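Local coordinates for TAF6 (PDB 4ATG), which probably takes part in forming the Taf6-Taf9 complex of the general transcription factor TFIID through its HEAT-repeat C-terminal domain, at residues T65-Y70 with K108-I113; Q40-F45 with V79-Y84; K134-V139 with Y155-L160. One frame throughout, in Å; residues are numbered along the deposited sequence. Where two conformers were deposited one is given.

The three contacts sample one all-helical HEAT-repeat domain at three places. Contact 1 lies near the middle, its centre only 5 Å from that of the chain, and pairs helix 60-75 with helix 104-121. Contact 2 crosses it in sequence, setting the start of helix 42-55 against the loop that follows helix 60-75; the two centres are 16 Å apart and their nearest atoms about 5 Å. Contact 3 comes later in the chain and touches contact 1 directly, Ala111 CB lying 3.7 Å from Cys156 CB. Contacts 2 and 3 sit on opposite sides of the chain's centre, with centres 26 Å apart.

Contact 1: T65-Y70 with K108-I113; sequences TCIALY and KMSADI
Ile67 sits at the middle of this contact, its branches touching Met109, Ser110 and Ile113 of the facing helix. The gamma methyl CG2 stands opposite the backbone N (chi1 -67° for CG1) and points across the gap, where it meets Ile113 CG1 at 3.7 Å and Met109 CG at 3.8 Å. The other branch runs to CD1, which packs on Ser110, 3.8 Å from its CB, with the backbone N a little farther off. The two branches are thus taken by different residues of helix 104-121.

Met109 answers from the other helix with a fully extended chain. With all three torsions near 180°, it passes Ile67 obliquely, its SD lying 4.0 Å from Ile67 CG2, and ends with CE 4.1 Å from Ala68 CB. Two conformers were deposited for Met109 and for Ser110, and what is said of their side chains applies to the one described. No hydrogen bond crosses between the segments, which meet here through apolar surface.

A second shell borders this patch. Leu92 of helix 85-97 touches both Ile113 and Tyr70, and in this conformer its carbonyl oxygen accepts a hydrogen bond from Ser110 OG, so the hydroxyl of Ser110 is used on helix 85-97 while its CB touches Ile67 CD1. The Tyr70 hydroxyl, in turn, is hydrogen-bonded to Ser50 and Ser91, tying helices 42-55 and 85-97 together alongside.

The two segments run nearly parallel, their axes 11° apart in direction and 9.9 Å apart at closest approach. Such side-by-side helices pointing the same way, with another helix of the chain between them in sequence, are characteristic of the stacked layers of an alpha-solenoid, here of the HEAT-repeat type.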
loop_
_atom_site.group_PDB
_atom_site.type_symbol
_atom_site.label_atom_id
_atom_site.label_comp_id
_atom_site.label_asym_id
_atom_site.label_seq_id
_atom_site.Cartn_x
_atom_site.Cartn_y
_atom_site.Cartn_z
ATOM N N THR A 65 1.057 -5.787 9.534
ATOM C CA THR A 65 -0.286 -5.798 10.154
ATOM C C THR A 65 -1.136 -4.664 9.596
ATOM O O THR A 65 -2.294 -4.898 9.288
ATOM C CB THR A 65 -0.174 -5.722 11.695
ATOM O OG1 THR A 65 0.564 -6.863 12.122
ATOM C CG2 THR A 65 -1.533 -5.762 12.397
ATOM N N CYS A 66 -0.564 -3.454 9.436
ATOM C CA CYS A 66 -1.293 -2.283 8.895
ATOM C C CYS A 66 -1.781 -2.536 7.488
ATOM O O CYS A 66 -2.938 -2.266 7.181
ATOM C CB CYS A 66 -0.421 -1.041 8.964
ATOM S SG CYS A 66 -0.136 -0.457 10.654
ATOM N N ILE A 67 -0.912 -3.107 6.648
ATOM C CA ILE A 67 -1.251 -3.438 5.257
ATOM C C ILE A 67 -2.376 -4.468 5.239
ATOM O O ILE A 67 -3.314 -4.342 4.453
ATOM C CB ILE A 67 0.041 -3.926 4.531
ATOM C CG1 ILE A 67 1.054 -2.758 4.394
ATOM C CG2 ILE A 67 -0.298 -4.524 3.139
ATOM C CD1 ILE A 67 2.582 -3.259 4.182
ATOM N N ALA A 68 -2.285 -5.491 6.110
ATOM C CA ALA A 68 -3.299 -6.561 6.207
ATOM C C ALA A 68 -4.624 -6.007 6.690
ATOM O O ALA A 68 -5.650 -6.456 6.198
ATOM C CB ALA A 68 -2.813 -7.674 7.133
ATOM N N LEU A 69 -4.614 -5.007 7.622
ATOM C CA LEU A 69 -5.863 -4.382 8.093
ATOM C C LEU A 69 -6.521 -3.614 6.952
ATOM O O LEU A 69 -7.752 -3.636 6.813
ATOM C CB LEU A 69 -5.600 -3.463 9.287
ATOM C CG LEU A 69 -5.216 -4.188 10.609
ATOM C CD1 LEU A 69 -4.777 -3.155 11.649
ATOM C CD2 LEU A 69 -6.400 -4.939 11.166
ATOM N N TYR A 70 -5.728 -2.911 6.135
ATOM C CA TYR A 70 -6.332 -2.216 4.978
ATOM C C TYR A 70 -7.018 -3.230 4.054
ATOM O O TYR A 70 -8.137 -2.995 3.598
ATOM C CB TYR A 70 -5.280 -1.490 4.152
ATOM C CG TYR A 70 -4.800 -0.164 4.712
ATOM C CD1 TYR A 70 -5.647 0.650 5.470
ATOM C CD2 TYR A 70 -3.527 0.312 4.419
ATOM C CE1 TYR A 70 -5.223 1.901 5.933
ATOM C CE2 TYR A 70 -3.100 1.562 4.861
ATOM C CZ TYR A 70 -3.944 2.344 5.632
ATOM O OH TYR A 70 -3.487 3.553 6.084
ATOM N N LYS A 108 6.913 -5.130 -1.075
ATOM C CA LYS A 108 6.230 -6.049 -1.980
ATOM C C LYS A 108 4.815 -6.342 -1.512
ATOM O O LYS A 108 3.906 -6.405 -2.353
ATOM C CB LYS A 108 7.010 -7.354 -2.112
ATOM C CG LYS A 108 8.327 -7.181 -2.856
ATOM C CD LYS A 108 9.083 -8.495 -2.837
ATOM C CE LYS A 108 10.287 -8.424 -3.714
ATOM N NZ LYS A 108 11.234 -9.529 -3.411
ATOM N N MET A 109 4.622 -6.549 -0.184
ATOM C CA MET A 109 3.300 -6.858 0.377
ATOM C C MET A 109 2.344 -5.699 0.110
ATOM O O MET A 109 1.218 -5.921 -0.322
ATOM C CB MET A 109 3.392 -7.105 1.887
ATOM C CG MET A 109 2.067 -7.454 2.502
ATOM S SD MET A 109 2.174 -7.449 4.298
ATOM C CE MET A 109 0.547 -7.952 4.716
ATOM N N SER A 110 2.805 -4.462 0.373
ATOM C CA SER A 110 1.978 -3.273 0.121
ATOM C C SER A 110 1.700 -3.139 -1.372
ATOM O O SER A 110 0.581 -2.820 -1.744
ATOM C CB SER A 110 2.651 -2.009 0.628
ATOM O OG SER A 110 1.783 -0.909 0.388
ATOM N N ALA A 111 2.726 -3.411 -2.238
ATOM C CA ALA A 111 2.583 -3.325 -3.703
ATOM C C ALA A 111 1.491 -4.288 -4.197
ATOM O O ALA A 111 0.739 -3.941 -5.112
ATOM C CB ALA A 111 3.914 -3.647 -4.390
ATOM N N ASP A 112 1.380 -5.481 -3.564
ATOM C CA ASP A 112 0.360 -6.475 -3.884
ATOM C C ASP A 112 -1.046 -5.924 -3.630
ATOM O O ASP A 112 -1.975 -6.210 -4.399
ATOM C CB ASP A 112 0.576 -7.733 -3.063
ATOM C CG ASP A 112 1.851 -8.481 -3.421
ATOM O OD1 ASP A 112 2.357 -8.292 -4.558
ATOM O OD2 ASP A 112 2.334 -9.264 -2.573
ATOM N N ILE A 113 -1.200 -5.125 -2.561
ATOM C CA ILE A 113 -2.513 -4.529 -2.244
ATOM C C ILE A 113 -2.802 -3.401 -3.193
ATOM O O ILE A 113 -3.945 -3.267 -3.649
ATOM C CB ILE A 113 -2.662 -4.147 -0.735
ATOM C CG1 ILE A 113 -2.256 -5.368 0.172
ATOM C CG2 ILE A 113 -4.138 -3.705 -0.430
ATOM C CD1 ILE A 113 -2.993 -6.696 -0.100
#

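Contact 2: Q40-F45 with V79-Y84; sequences QLVPYF and VFIDPY
Tyr84 lays its ring against Val42 and Pro43. Followed outward from CB, the side chain first meets helix 42-55 at CG, which has Val42 CG1 4.1 Å away. The same methyl then comes closest to CD2, at 3.6 Å, and also touches CE2. It sits over the face of the ring, 4.0 Å from the centroid and 29° off the normal, which makes this a CH-pi contact. Pro43 takes up the far half: its CB approaches CE1 at 3.7 Å and its CD lies 3.8 Å from CZ, while OH ends beside CD and CG of the pyrrolidine ring. In this HEAT-repeat fold the contact brings the beginning of helix 42-55 onto the loop between helices 60-75 and 85-97. The opposite ring face is backed by Pro83 CB, from the residue just before, and Phe80 O stands at the ring edge in its plane. Val42 divides its two methyls between partners. CG1, anti to the backbone N (chi1 172°), serves Tyr84 and also Ile81 CD1 at 4.0 Å, whereas CG2 turns to both methyls of Val79, 3.9 Å from its CG1. Gln39 touches Val79 and Tyr84 and accepts a hydrogen bond from Phe80 N through its OE1.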
loop_
_atom_site.group_PDB
_atom_site.type_symbol
_atom_site.label_atom_id
_atom_site.label_comp_id
_atom_site.label_asym_id
_atom_site.label_seq_id
_atom_site.Cartn_x
_atom_site.Cartn_y
_atom_site.Cartn_z
ATOM N N GLN A 40 -19.174 3.278 10.235
ATOM C CA GLN A 40 -18.861 4.537 10.940
ATOM C C GLN A 40 -17.395 4.600 11.398
ATOM O O GLN A 40 -16.822 5.686 11.483
ATOM C CB GLN A 40 -19.758 4.700 12.162
ATOM C CG GLN A 40 -20.941 5.627 11.998
ATOM C CD GLN A 40 -21.532 5.855 13.376
ATOM O OE1 GLN A 40 -22.193 4.988 13.940
ATOM N NE2 GLN A 40 -21.159 6.948 14.015
ATOM N N LEU A 41 -16.805 3.430 11.716
ATOM C CA LEU A 41 -15.419 3.338 12.180
ATOM C C LEU A 41 -14.398 3.387 11.078
ATOM O O LEU A 41 -13.244 3.728 11.327
ATOM C CB LEU A 41 -15.223 2.016 12.974
ATOM C CG LEU A 41 -16.002 1.911 14.278
ATOM C CD1 LEU A 41 -15.585 0.665 15.053
ATOM C CD2 LEU A 41 -15.720 3.064 15.142
ATOM N N VAL A 42 -14.786 2.954 9.877
ATOM C CA VAL A 42 -13.901 2.921 8.697
ATOM C C VAL A 42 -12.981 4.154 8.522
ATOM O O VAL A 42 -11.766 3.968 8.486
ATOM C CB VAL A 42 -14.655 2.494 7.401
ATOM C CG1 VAL A 42 -13.752 2.670 6.172
ATOM C CG2 VAL A 42 -15.097 1.035 7.511
ATOM N N PRO A 43 -13.481 5.403 8.422
ATOM C CA PRO A 43 -12.556 6.544 8.259
ATOM C C PRO A 43 -11.544 6.681 9.402
ATOM O O PRO A 43 -10.409 7.098 9.179
ATOM C CB PRO A 43 -13.502 7.765 8.218
ATOM C CG PRO A 43 -14.773 7.298 8.804
ATOM C CD PRO A 43 -14.885 5.865 8.386
ATOM N N TYR A 44 -11.964 6.338 10.630
ATOM C CA TYR A 44 -11.108 6.432 11.813
ATOM C C TYR A 44 -10.030 5.347 11.800
ATOM O O TYR A 44 -8.886 5.621 12.159
ATOM C CB TYR A 44 -11.951 6.412 13.089
ATOM C CG TYR A 44 -12.871 7.613 13.169
ATOM C CD1 TYR A 44 -12.364 8.910 13.122
ATOM C CD2 TYR A 44 -14.254 7.458 13.186
ATOM C CE1 TYR A 44 -13.207 10.015 13.085
ATOM C CE2 TYR A 44 -15.105 8.562 13.241
ATOM C CZ TYR A 44 -14.575 9.840 13.223
ATOM O OH TYR A 44 -15.412 10.929 13.264
ATOM N N PHE A 45 -10.383 4.129 11.355
ATOM C CA PHE A 45 -9.383 3.055 11.247
ATOM C C PHE A 45 -8.319 3.483 10.233
ATOM O O PHE A 45 -7.134 3.372 10.511
ATOM C CB PHE A 45 -10.036 1.742 10.788
ATOM C CG PHE A 45 -10.731 0.952 11.879
ATOM C CD1 PHE A 45 -10.058 0.610 13.052
ATOM C CD2 PHE A 45 -12.000 0.436 11.677
ATOM C CE1 PHE A 45 -10.682 -0.165 14.044
ATOM C CE2 PHE A 45 -12.616 -0.364 12.660
ATOM C CZ PHE A 45 -11.970 -0.621 13.850
ATOM N N VAL A 79 -18.699 -3.576 4.522
ATOM C CA VAL A 79 -18.105 -2.242 4.476
ATOM C C VAL A 79 -18.258 -1.739 3.023
ATOM O O VAL A 79 -18.232 -2.545 2.099
ATOM C CB VAL A 79 -16.613 -2.345 4.899
ATOM C CG1 VAL A 79 -15.757 -1.191 4.384
ATOM C CG2 VAL A 79 -16.465 -2.494 6.436
ATOM N N PHE A 80 -18.375 -0.420 2.841
ATOM C CA PHE A 80 -18.391 0.225 1.522
ATOM C C PHE A 80 -17.124 1.039 1.471
ATOM O O PHE A 80 -17.051 2.122 2.058
ATOM C CB PHE A 80 -19.631 1.121 1.358
ATOM C CG PHE A 80 -19.685 1.799 0.014
ATOM C CD1 PHE A 80 -19.627 1.059 -1.159
ATOM C CD2 PHE A 80 -19.811 3.179 -0.083
ATOM C CE1 PHE A 80 -19.688 1.691 -2.412
ATOM C CE2 PHE A 80 -19.912 3.808 -1.336
ATOM C CZ PHE A 80 -19.823 3.063 -2.493
ATOM N N ILE A 81 -16.090 0.473 0.863
ATOM C CA ILE A 81 -14.744 1.055 0.873
ATOM C C ILE A 81 -14.479 2.128 -0.147
ATOM O O ILE A 81 -13.557 2.926 0.033
ATOM C CB ILE A 81 -13.686 -0.089 0.821
ATOM C CG1 ILE A 81 -12.336 0.314 1.479
ATOM C CG2 ILE A 81 -13.457 -0.610 -0.631
ATOM C CD1 ILE A 81 -12.424 0.628 3.041
ATOM N N ASP A 82 -15.221 2.126 -1.261
ATOM C CA ASP A 82 -14.981 3.081 -2.358
ATOM C C ASP A 82 -14.679 4.529 -1.957
ATOM O O ASP A 82 -13.718 5.060 -2.505
ATOM C CB ASP A 82 -16.098 3.057 -3.410
ATOM C CG ASP A 82 -16.433 1.679 -3.966
ATOM O OD1 ASP A 82 -16.410 0.696 -3.179
ATOM O OD2 ASP A 82 -16.824 1.597 -5.160
ATOM N N PRO A 83 -15.417 5.174 -1.013
ATOM C CA PRO A 83 -15.100 6.575 -0.650
ATOM C C PRO A 83 -13.758 6.791 0.038
ATOM O O PRO A 83 -13.348 7.937 0.207
ATOM C CB PRO A 83 -16.231 6.964 0.318
ATOM C CG PRO A 83 -17.292 5.941 0.148
ATOM C CD PRO A 83 -16.557 4.682 -0.211
ATOM N N TYR A 84 -13.090 5.707 0.432
ATOM C CA TYR A 84 -11.848 5.770 1.200
ATOM C C TYR A 84 -10.628 5.296 0.450
ATOM O O TYR A 84 -9.529 5.402 0.980
ATOM C CB TYR A 84 -12.014 4.996 2.527
ATOM C CG TYR A 84 -13.202 5.500 3.316
ATOM C CD1 TYR A 84 -13.163 6.735 3.963
ATOM C CD2 TYR A 84 -14.396 4.785 3.345
ATOM C CE1 TYR A 84 -14.275 7.229 4.646
ATOM C CE2 TYR A 84 -15.510 5.267 4.035
ATOM C CZ TYR A 84 -15.450 6.500 4.662
ATOM O OH TYR A 84 -16.558 7.010 5.294
#

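Contact 3: K134-V139 with Y155-L160; sequences KTLKGV and YCLSIL
Leu136 reaches across to three residues of the partner helix: Cys156, Leu157 and Leu160. Its CG stands beside the backbone N and opposite the carbonyl carbon (chi1 -63°), and CD1 continues outward in an extended line with chi2 170°. That conformation brings both methyls onto Cys156: CD1 meets SG at 3.7 Å, and CD2 comes within 3.9 Å of CB. On the same side chain, CB is already in contact, 3.7 Å from Leu157 CG. CD1 also lies 4.1 Å from Leu160 CD1.

Leu157 adopts much the same shape as Leu136, but its two methyls do different work. CD2 stays with Leu136, 3.8 Å from its CB, while CD1 lies against the Lys137 main chain, 4.1 Å from its N, instead of the lysine side chain, whose end leads elsewhere. On its own helix, Ser158 OG donates a hydrogen bond to Tyr155 O.

The segments run in broadly opposed directions, crossing at -133° with axes 9.8 Å apart at closest approach. Helix 162-179 borders Leu157 through Val164 and Ile169; helix 104-121 covers Cys156 with Ala111 and Val114; and helix 85-97 brings Leu93 onto Leu136 and Val96 onto Cys156, burying the junction among three further helices.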
loop_
_atom_site.group_PDB
_atom_site.type_symbol
_atom_site.label_atom_id
_atom_site.label_comp_id
_atom_site.label_asym_id
_atom_site.label_seq_id
_atom_site.Cartn_x
_atom_site.Cartn_y
_atom_site.Cartn_z
ATOM N N LYS A 134 1.741 7.622 -12.015
ATOM C CA LYS A 134 2.537 8.857 -11.922
ATOM C C LYS A 134 3.464 8.832 -10.720
ATOM O O LYS A 134 4.653 9.140 -10.869
ATOM C CB LYS A 134 1.639 10.115 -11.921
ATOM C CG LYS A 134 2.421 11.417 -12.010
ATOM C CD LYS A 134 1.517 12.654 -11.928
ATOM C CE LYS A 134 2.315 13.893 -12.283
ATOM N NZ LYS A 134 1.443 15.069 -12.536
ATOM N N THR A 135 2.938 8.427 -9.552
ATOM C CA THR A 135 3.708 8.320 -8.313
ATOM C C THR A 135 4.851 7.308 -8.495
ATOM O O THR A 135 6.003 7.633 -8.222
ATOM C CB THR A 135 2.780 7.942 -7.150
ATOM O OG1 THR A 135 1.825 8.986 -6.981
ATOM C CG2 THR A 135 3.533 7.701 -5.842
ATOM N N LEU A 136 4.526 6.098 -8.953
ATOM C CA LEU A 136 5.520 5.030 -9.112
ATOM C C LEU A 136 6.617 5.338 -10.115
ATOM O O LEU A 136 7.805 5.152 -9.805
ATOM C CB LEU A 136 4.816 3.716 -9.465
ATOM C CG LEU A 136 3.849 3.163 -8.419
ATOM C CD1 LEU A 136 3.048 2.017 -9.004
ATOM C CD2 LEU A 136 4.581 2.722 -7.157
ATOM N N LYS A 137 6.241 5.772 -11.330
ATOM C CA LYS A 137 7.216 6.098 -12.366
ATOM C C LYS A 137 8.106 7.246 -11.861
ATOM O O LYS A 137 9.313 7.239 -12.119
ATOM C CB LYS A 137 6.515 6.493 -13.682
ATOM C CG LYS A 137 7.467 6.661 -14.861
ATOM C CD LYS A 137 7.058 7.800 -15.802
ATOM C CE LYS A 137 7.608 9.146 -15.382
ATOM N NZ LYS A 137 7.383 10.184 -16.423
ATOM N N GLY A 138 7.508 8.185 -11.121
ATOM C CA GLY A 138 8.231 9.323 -10.553
ATOM C C GLY A 138 9.361 8.928 -9.622
ATOM O O GLY A 138 10.475 9.436 -9.760
ATOM N N VAL A 139 9.082 7.990 -8.694
ATOM C CA VAL A 139 10.008 7.465 -7.688
ATOM C C VAL A 139 11.081 6.614 -8.355
ATOM O O VAL A 139 12.268 6.818 -8.089
ATOM C CB VAL A 139 9.262 6.719 -6.549
ATOM C CG1 VAL A 139 10.242 6.019 -5.593
ATOM C CG2 VAL A 139 8.342 7.672 -5.776
ATOM N N TYR A 155 9.007 -2.648 -8.650
ATOM C CA TYR A 155 8.322 -3.909 -8.336
ATOM C C TYR A 155 6.825 -3.725 -8.483
ATOM O O TYR A 155 6.182 -4.545 -9.127
ATOM C CB TYR A 155 8.642 -4.400 -6.915
ATOM C CG TYR A 155 7.965 -5.718 -6.625
ATOM C CD1 TYR A 155 8.505 -6.914 -7.087
ATOM C CD2 TYR A 155 6.742 -5.764 -5.960
ATOM C CE1 TYR A 155 7.854 -8.128 -6.882
ATOM C CE2 TYR A 155 6.078 -6.978 -5.749
ATOM C CZ TYR A 155 6.646 -8.156 -6.211
ATOM O OH TYR A 155 6.029 -9.362 -6.004
ATOM N N CYS A 156 6.276 -2.636 -7.913
ATOM C CA CYS A 156 4.838 -2.369 -8.000
ATOM C C CYS A 156 4.386 -2.198 -9.448
ATOM O O CYS A 156 3.438 -2.867 -9.850
ATOM C CB CYS A 156 4.433 -1.176 -7.143
ATOM S SG CYS A 156 2.645 -0.997 -6.950
ATOM N N LEU A 157 5.112 -1.374 -10.249
ATOM C CA LEU A 157 4.801 -1.205 -11.665
ATOM C C LEU A 157 4.796 -2.543 -12.396
ATOM O O LEU A 157 3.887 -2.819 -13.198
ATOM C CB LEU A 157 5.850 -0.301 -12.335
ATOM C CG LEU A 157 5.704 1.216 -12.067
ATOM C CD1 LEU A 157 6.918 1.973 -12.581
ATOM C CD2 LEU A 157 4.440 1.782 -12.748
ATOM N N SER A 158 5.805 -3.389 -12.101
ATOM C CA SER A 158 6.009 -4.677 -12.768
ATOM C C SER A 158 4.844 -5.662 -12.616
ATOM O O SER A 158 4.655 -6.528 -13.479
ATOM C CB SER A 158 7.309 -5.315 -12.289
ATOM O OG SER A 158 7.155 -6.062 -11.091
ATOM N N ILE A 159 4.082 -5.557 -11.508
ATOM C CA ILE A 159 2.986 -6.509 -11.278
ATOM C C ILE A 159 1.593 -5.971 -11.704
ATOM O O ILE A 159 0.628 -6.738 -11.687
ATOM C CB ILE A 159 2.983 -7.016 -9.802
ATOM C CG1 ILE A 159 2.603 -5.875 -8.828
ATOM C CG2 ILE A 159 4.342 -7.702 -9.435
ATOM C CD1 ILE A 159 2.199 -6.325 -7.389
ATOM N N LEU A 160 1.467 -4.676 -12.040
ATOM C CA LEU A 160 0.138 -4.109 -12.380
ATOM C C LEU A 160 -0.546 -4.762 -13.585
ATOM O O LEU A 160 -1.671 -5.252 -13.458
ATOM C CB LEU A 160 0.181 -2.585 -12.526
ATOM C CG LEU A 160 0.589 -1.820 -11.267
ATOM C CD1 LEU A 160 0.762 -0.324 -11.546
ATOM C CD2 LEU A 160 -0.381 -2.110 -10.095
#